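Local coordinates for uncharacterized protein (PDB 4H0A) that is of unknown function but joins a CAP-associated N-terminal region to a domain of the CAP (cysteine-rich secretory protein) family in a staphylococcal protein, at residues Ala59-Pro64 with Leu209-Asn214; Lys47-Leu52 with Lys70-Lys75. All blocks are in the same frame, centred on the assembly; numbering follows the deposited sequence. Where two conformers were deposited one is given.

Contact 1 (Ala59-Pro64 with Leu209-Asn214); sequences ADRVYP and LYEVTN
Glu211 OE1 is held by two donors: Arg61 NH2 at 2.9 Å, in a salt bridge that spans the two segments, and the hydroxyl of Tyr80 in strand 79-86. The arginine nitrogen does not approach within the plane of the carboxylate but comes from above it, 47° out, and the guanidinium and carboxylate planes are 72° apart. With an N-H...O angle of 137° the bond is clearly bent, so this is a single-point salt bridge and not the flat, two-pronged pairing of the two groups. A water takes the place of a second direct bond: it accepts from Arg61 NE at 2.8 Å, in the guanidinium plane, and donates to Glu211 OE2. The arginine side chain reaches away from its strand toward helix 201-219, and Tyr63 CE1 lies 3.3 Å from the guanidinium plane on one face, offset toward the rim. NH1 also bonds to Asn204 and NH2 to Ser208, both on the same helix, while Lys75 NZ forms a salt bridge with Glu211 OE2. Two cationic side chains round one carboxylate would be expected to favour its ionised form. Small in area, the contact is a polar bridge between the edge strand 61-65 of the seven-stranded antiparallel sheet and helix 201-219 of the CAP family region; strand 69-76 pairs with the edge strand, and Leu209 and Val212 pack on helix 282-290.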
loop_
_atom_site.group_PDB
_atom_site.type_symbol
_atom_site.label_atom_id
_atom_site.label_comp_id
_atom_site.label_asym_id
_atom_site.label_seq_id
_atom_site.Cartn_x
_atom_site.Cartn_y
_atom_site.Cartn_z
ATOM N N ALA A 59 5.663 1.380 -19.175
ATOM C CA ALA A 59 5.701 1.057 -17.753
ATOM C C ALA A 59 6.817 0.063 -17.459
ATOM O O ALA A 59 7.239 -0.697 -18.337
ATOM C CB ALA A 59 4.361 0.491 -17.300
ATOM N N ASP A 60 7.304 0.083 -16.222
ATOM C CA ASP A 60 8.378 -0.813 -15.797
ATOM C C ASP A 60 7.874 -2.242 -15.637
ATOM O O ASP A 60 8.601 -3.189 -15.920
ATOM C CB ASP A 60 8.975 -0.317 -14.469
ATOM C CG ASP A 60 9.673 1.023 -14.637
ATOM O OD1 ASP A 60 10.675 1.080 -15.374
ATOM O OD2 ASP A 60 9.167 2.024 -14.101
ATOM N N ARG A 61 6.627 -2.375 -15.198
ATOM C CA ARG A 61 5.992 -3.641 -14.879
ATOM C C ARG A 61 4.498 -3.532 -15.181
ATOM O O ARG A 61 3.912 -2.507 -14.829
ATOM C CB ARG A 61 6.224 -3.832 -13.350
ATOM C CG ARG A 61 6.134 -5.207 -12.813
ATOM C CD ARG A 61 6.854 -5.395 -11.493
ATOM N NE ARG A 61 6.540 -4.402 -10.448
ATOM C CZ ARG A 61 5.740 -4.577 -9.395
ATOM N NH1 ARG A 61 5.054 -5.703 -9.248
ATOM N NH2 ARG A 61 5.612 -3.617 -8.483
ATOM N N VAL A 62 3.883 -4.542 -15.826
ATOM C CA VAL A 62 2.430 -4.568 -16.082
ATOM C C VAL A 62 1.952 -5.949 -15.721
ATOM O O VAL A 62 2.536 -6.913 -16.206
ATOM C CB VAL A 62 2.042 -4.218 -17.537
ATOM C CG1 VAL A 62 0.520 -4.297 -17.745
ATOM C CG2 VAL A 62 2.583 -2.841 -17.932
ATOM N N TYR A 63 0.906 -6.063 -14.881
ATOM C CA TYR A 63 0.425 -7.369 -14.440
ATOM C C TYR A 63 -1.050 -7.356 -14.058
ATOM O O TYR A 63 -1.551 -6.359 -13.536
ATOM C CB TYR A 63 1.240 -7.844 -13.220
ATOM C CG TYR A 63 1.344 -6.815 -12.115
ATOM C CD1 TYR A 63 2.310 -5.819 -12.154
ATOM C CD2 TYR A 63 0.480 -6.843 -11.023
ATOM C CE1 TYR A 63 2.404 -4.859 -11.148
ATOM C CE2 TYR A 63 0.578 -5.902 -10.000
ATOM C CZ TYR A 63 1.539 -4.905 -10.067
ATOM O OH TYR A 63 1.616 -3.967 -9.057
ATOM N N PRO A 64 -1.735 -8.494 -14.232
ATOM C CA PRO A 64 -3.136 -8.556 -13.811
ATOM C C PRO A 64 -3.267 -8.817 -12.317
ATOM O O PRO A 64 -2.383 -9.403 -11.697
ATOM C CB PRO A 64 -3.675 -9.757 -14.595
ATOM C CG PRO A 64 -2.493 -10.670 -14.723
ATOM C CD PRO A 64 -1.284 -9.783 -14.819
ATOM N N LEU A 209 5.549 -4.852 -2.457
ATOM C CA LEU A 209 5.852 -4.779 -1.024
ATOM C C LEU A 209 7.293 -4.280 -0.835
ATOM O O LEU A 209 7.520 -3.382 -0.041
ATOM C CB LEU A 209 5.651 -6.151 -0.344
ATOM C CG LEU A 209 6.048 -6.244 1.149
ATOM C CD1 LEU A 209 5.112 -5.415 2.006
ATOM C CD2 LEU A 209 6.052 -7.688 1.613
ATOM N N TYR A 210 8.253 -4.836 -1.588
ATOM C CA TYR A 210 9.652 -4.395 -1.518
ATOM C C TYR A 210 9.797 -2.945 -1.938
ATOM O O TYR A 210 10.485 -2.165 -1.276
ATOM C CB TYR A 210 10.554 -5.244 -2.449
ATOM C CG TYR A 210 10.702 -6.716 -2.116
ATOM C CD1 TYR A 210 10.846 -7.148 -0.797
ATOM C CD2 TYR A 210 10.856 -7.662 -3.127
ATOM C CE1 TYR A 210 11.072 -8.490 -0.492
ATOM C CE2 TYR A 210 11.119 -9.001 -2.835
ATOM C CZ TYR A 210 11.230 -9.411 -1.515
ATOM O OH TYR A 210 11.426 -10.739 -1.201
ATOM N N GLU A 211 9.182 -2.591 -3.073
ATOM C CA GLU A 211 9.296 -1.235 -3.628
ATOM C C GLU A 211 8.677 -0.185 -2.721
ATOM O O GLU A 211 9.305 0.836 -2.490
ATOM C CB GLU A 211 8.628 -1.154 -5.004
ATOM C CG GLU A 211 9.415 -1.876 -6.084
ATOM C CD GLU A 211 8.714 -1.968 -7.423
ATOM O OE1 GLU A 211 7.494 -1.696 -7.497
ATOM O OE2 GLU A 211 9.404 -2.301 -8.412
ATOM N N VAL A 212 7.453 -0.430 -2.210
ATOM C CA VAL A 212 6.796 0.553 -1.345
ATOM C C VAL A 212 7.560 0.669 -0.016
ATOM O O VAL A 212 7.677 1.773 0.522
ATOM C CB VAL A 212 5.297 0.259 -1.128
ATOM C CG1 VAL A 212 4.710 1.248 -0.109
ATOM C CG2 VAL A 212 4.540 0.356 -2.449
ATOM N N THR A 213 8.118 -0.444 0.496
ATOM C CA THR A 213 8.939 -0.393 1.718
ATOM C C THR A 213 10.123 0.543 1.496
ATOM O O THR A 213 10.415 1.368 2.358
ATOM C CB THR A 213 9.426 -1.795 2.110
ATOM O OG1 THR A 213 8.302 -2.549 2.552
ATOM C CG2 THR A 213 10.521 -1.766 3.198
ATOM N N ASN A 214 10.796 0.423 0.346
ATOM C CA ASN A 214 11.955 1.259 0.047
ATOM C C ASN A 214 11.541 2.714 -0.244
ATOM O O ASN A 214 12.299 3.607 0.106
ATOM C CB ASN A 214 12.807 0.656 -1.086
ATOM C CG ASN A 214 13.711 -0.460 -0.589
ATOM O OD1 ASN A 214 14.052 -0.532 0.603
ATOM N ND2 ASN A 214 14.137 -1.360 -1.476
HETATM O O HOH W 1 8.464 -2.387 -10.749
#

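Contact 2 (Lys47-Leu52 with Lys70-Lys75); sequences KDIKVL and KNYVFK. With EDO (1,2-ethanediol), chain C; EDO (1,2-ethanediol), chain E.
The segment leading into helix 50-56 packs against one surface of the antiparallel sheet in the CAP-associated N-terminal region, where Ile49 and Leu52 meet two aromatic rings of strand 69-76. Ile49 lies over the face of Tyr72: CG1 stands 3.6 Å from the ring centroid and only 5° off the ring normal, a well-centred CH-pi contact. Its first torsion places CG1 anti to the backbone N (chi1 -167°), directing this branch onto the ring, while CG2 lies 4.0 Å from Tyr72 OH. The terminal CD1 lies 4.0 Å from Tyr72 CG and extends on to the edge of the next ring, that of Phe74. Three residues further on, Leu52 takes over: its CB is 3.9 Å from Phe74 CZ in an oblique approach, and its CD1 branch meets Phe74 CE1 at 4.0 Å. Tyr72 and Phe74 are two residues apart on the strand and both direct their side chains to the helix, whereas the intervening Val73 packs against Arg61 and Tyr63 of strand 61-65. Ahead of the helix, Asp48 OD1 accepts from Lys50 N at 2.9 Å with an N-H...O angle of 168°, a capping bond that ties down the turn carrying Ile49. Val83 and Ile90 on the following strands extend the apolar surface beneath Ile49 and Leu52. No hydrogen bond joins the two segments. Their association therefore rests on burial of apolar surface, van der Waals packing and the CH-pi contact; only the Ile49-Tyr72 pair meets face-on, the contacts with Phe74 being plain apolar ones, and the polar capping bond is kept within the helix-side segment.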
loop_
_atom_site.group_PDB
_atom_site.type_symbol
_atom_site.label_atom_id
_atom_site.label_comp_id
_atom_site.label_asym_id
_atom_site.label_seq_id
_atom_site.Cartn_x
_atom_site.Cartn_y
_atom_site.Cartn_z
ATOM N N LYS A 47 -8.874 8.614 -17.304
ATOM C CA LYS A 47 -8.221 8.697 -18.615
ATOM C C LYS A 47 -7.743 7.333 -19.064
ATOM O O LYS A 47 -7.601 6.421 -18.247
ATOM C CB LYS A 47 -7.030 9.659 -18.581
ATOM C CG LYS A 47 -7.420 11.102 -18.324
ATOM C CD LYS A 47 -6.220 12.022 -18.491
ATOM C CE LYS A 47 -6.597 13.481 -18.470
ATOM N NZ LYS A 47 -5.396 14.351 -18.386
ATOM N N ASP A 48 -7.471 7.195 -20.365
ATOM C CA ASP A 48 -6.956 5.947 -20.919
ATOM C C ASP A 48 -5.501 5.801 -20.509
ATOM O O ASP A 48 -4.791 6.803 -20.419
ATOM C CB ASP A 48 -7.107 5.925 -22.446
ATOM C CG ASP A 48 -6.817 4.567 -23.051
ATOM O OD1 ASP A 48 -5.621 4.234 -23.223
ATOM O OD2 ASP A 48 -7.780 3.829 -23.334
ATOM N N ILE A 49 -5.051 4.558 -20.264
ATOM C CA ILE A 49 -3.669 4.289 -19.847
ATOM C C ILE A 49 -2.631 4.796 -20.884
ATOM O O ILE A 49 -1.529 5.171 -20.485
ATOM C CB ILE A 49 -3.459 2.788 -19.511
ATOM C CG1 ILE A 49 -2.116 2.543 -18.780
ATOM C CG2 ILE A 49 -3.579 1.867 -20.747
ATOM C CD1 ILE A 49 -1.868 3.384 -17.529
ATOM N N LYS A 50 -3.007 4.886 -22.179
ATOM C CA LYS A 50 -2.127 5.403 -23.246
ATOM C C LYS A 50 -1.642 6.844 -22.970
ATOM O O LYS A 50 -0.588 7.229 -23.469
ATOM C CB LYS A 50 -2.838 5.365 -24.606
ATOM C CG LYS A 50 -3.024 3.961 -25.184
ATOM C CD LYS A 50 -3.935 3.993 -26.426
ATOM C CE LYS A 50 -4.940 2.873 -26.482
ATOM N NZ LYS A 50 -6.060 3.182 -27.411
ATOM N N VAL A 51 -2.392 7.625 -22.166
ATOM C CA VAL A 51 -2.009 8.988 -21.793
ATOM C C VAL A 51 -0.693 8.974 -20.988
ATOM O O VAL A 51 0.146 9.850 -21.196
ATOM C CB VAL A 51 -3.149 9.699 -21.011
ATOM C CG1 VAL A 51 -2.675 11.025 -20.415
ATOM C CG2 VAL A 51 -4.359 9.919 -21.912
ATOM N N LEU A 52 -0.505 8.001 -20.087
ATOM C CA LEU A 52 0.730 7.913 -19.292
ATOM C C LEU A 52 1.861 7.298 -20.090
ATOM O O LEU A 52 3.006 7.727 -19.948
ATOM C CB LEU A 52 0.519 7.093 -18.020
ATOM C CG LEU A 52 -0.604 7.530 -17.098
ATOM C CD1 LEU A 52 -0.552 6.729 -15.824
ATOM C CD2 LEU A 52 -0.526 9.032 -16.767
ATOM N N LYS A 70 -5.732 -4.374 -13.992
ATOM C CA LYS A 70 -4.343 -4.472 -14.443
ATOM C C LYS A 70 -3.553 -3.361 -13.795
ATOM O O LYS A 70 -4.033 -2.226 -13.765
ATOM C CB LYS A 70 -4.253 -4.373 -15.973
ATOM C CG LYS A 70 -4.081 -5.681 -16.696
ATOM C CD LYS A 70 -3.480 -5.418 -18.070
ATOM C CE LYS A 70 -3.796 -6.497 -19.056
ATOM N NZ LYS A 70 -3.748 -5.989 -20.447
ATOM N N ASN A 71 -2.364 -3.666 -13.255
ATOM C CA ASN A 71 -1.530 -2.642 -12.629
ATOM C C ASN A 71 -0.355 -2.304 -13.514
ATOM O O ASN A 71 0.215 -3.195 -14.134
ATOM C CB ASN A 71 -1.035 -3.093 -11.253
ATOM C CG ASN A 71 -1.923 -2.666 -10.105
ATOM O OD1 ASN A 71 -2.904 -1.968 -10.288
ATOM N ND2 ASN A 71 -1.617 -3.083 -8.903
ATOM N N TYR A 72 -0.023 -1.007 -13.601
ATOM C CA TYR A 72 1.116 -0.477 -14.349
ATOM C C TYR A 72 1.995 0.209 -13.354
ATOM O O TYR A 72 1.492 1.067 -12.624
ATOM C CB TYR A 72 0.663 0.530 -15.424
ATOM C CG TYR A 72 -0.103 -0.077 -16.571
ATOM C CD1 TYR A 72 -1.407 -0.531 -16.402
ATOM C CD2 TYR A 72 0.448 -0.131 -17.850
ATOM C CE1 TYR A 72 -2.109 -1.117 -17.453
ATOM C CE2 TYR A 72 -0.256 -0.689 -18.915
ATOM C CZ TYR A 72 -1.527 -1.197 -18.705
ATOM O OH TYR A 72 -2.233 -1.735 -19.744
ATOM N N VAL A 73 3.286 -0.126 -13.303
ATOM C CA VAL A 73 4.160 0.548 -12.353
ATOM C C VAL A 73 5.094 1.438 -13.138
ATOM O O VAL A 73 5.735 0.972 -14.082
ATOM C CB VAL A 73 4.915 -0.450 -11.450
ATOM C CG1 VAL A 73 5.826 0.280 -10.454
ATOM C CG2 VAL A 73 3.920 -1.350 -10.720
ATOM N N PHE A 74 5.166 2.725 -12.760
ATOM C CA PHE A 74 6.070 3.690 -13.376
ATOM C C PHE A 74 6.956 4.240 -12.288
ATOM O O PHE A 74 6.436 4.736 -11.288
ATOM C CB PHE A 74 5.299 4.837 -14.041
ATOM C CG PHE A 74 4.371 4.449 -15.150
ATOM C CD1 PHE A 74 3.044 4.124 -14.885
ATOM C CD2 PHE A 74 4.796 4.473 -16.473
ATOM C CE1 PHE A 74 2.170 3.812 -15.922
ATOM C CE2 PHE A 74 3.915 4.170 -17.508
ATOM C CZ PHE A 74 2.609 3.841 -17.227
ATOM N N LYS A 75 8.270 4.172 -12.451
ATOM C CA LYS A 75 9.121 4.706 -11.395
ATOM C C LYS A 75 10.429 5.236 -11.905
ATOM O O LYS A 75 10.930 4.818 -12.943
ATOM C CB LYS A 75 9.388 3.634 -10.339
ATOM C CG LYS A 75 9.998 2.364 -10.868
ATOM C CD LYS A 75 10.317 1.377 -9.768
ATOM C CE LYS A 75 11.200 0.264 -10.292
ATOM N NZ LYS A 75 11.668 -0.631 -9.208
HETATM C C1 EDO C . -2.287 -0.302 -5.508
HETATM O O1 EDO C . -2.774 1.028 -5.515
HETATM C C2 EDO C . -3.311 -1.100 -6.359
HETATM O O2 EDO C . -2.973 -2.467 -6.389
HETATM C C1 EDO E . 8.828 7.910 -15.195
HETATM O O1 EDO E . 8.960 6.509 -15.265
HETATM C C2 EDO E . 7.786 8.266 -14.128
HETATM O O2 EDO E . 7.791 9.674 -13.965
#

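The centres of the two contacts lie about 13 Å apart, and both reach the seven-stranded antiparallel sheet. Their segments alternate along the chain: 47-52 comes first, then 59-64, 70-75 and, much later, 209-214. Strands 61-65 and 69-76, one from each contact, are sheet neighbours, joined by backbone hydrogen bonds such as Tyr63 O to Asn71 N at 2.8 Å. Contact 2 is a local, apolar union of helix and sheet inside the CAP-associated region, whereas contact 1 is polar and connects the edge of that sheet to the CAP family region. The shared pair of strands thus links the packing of one region to its interface with the other.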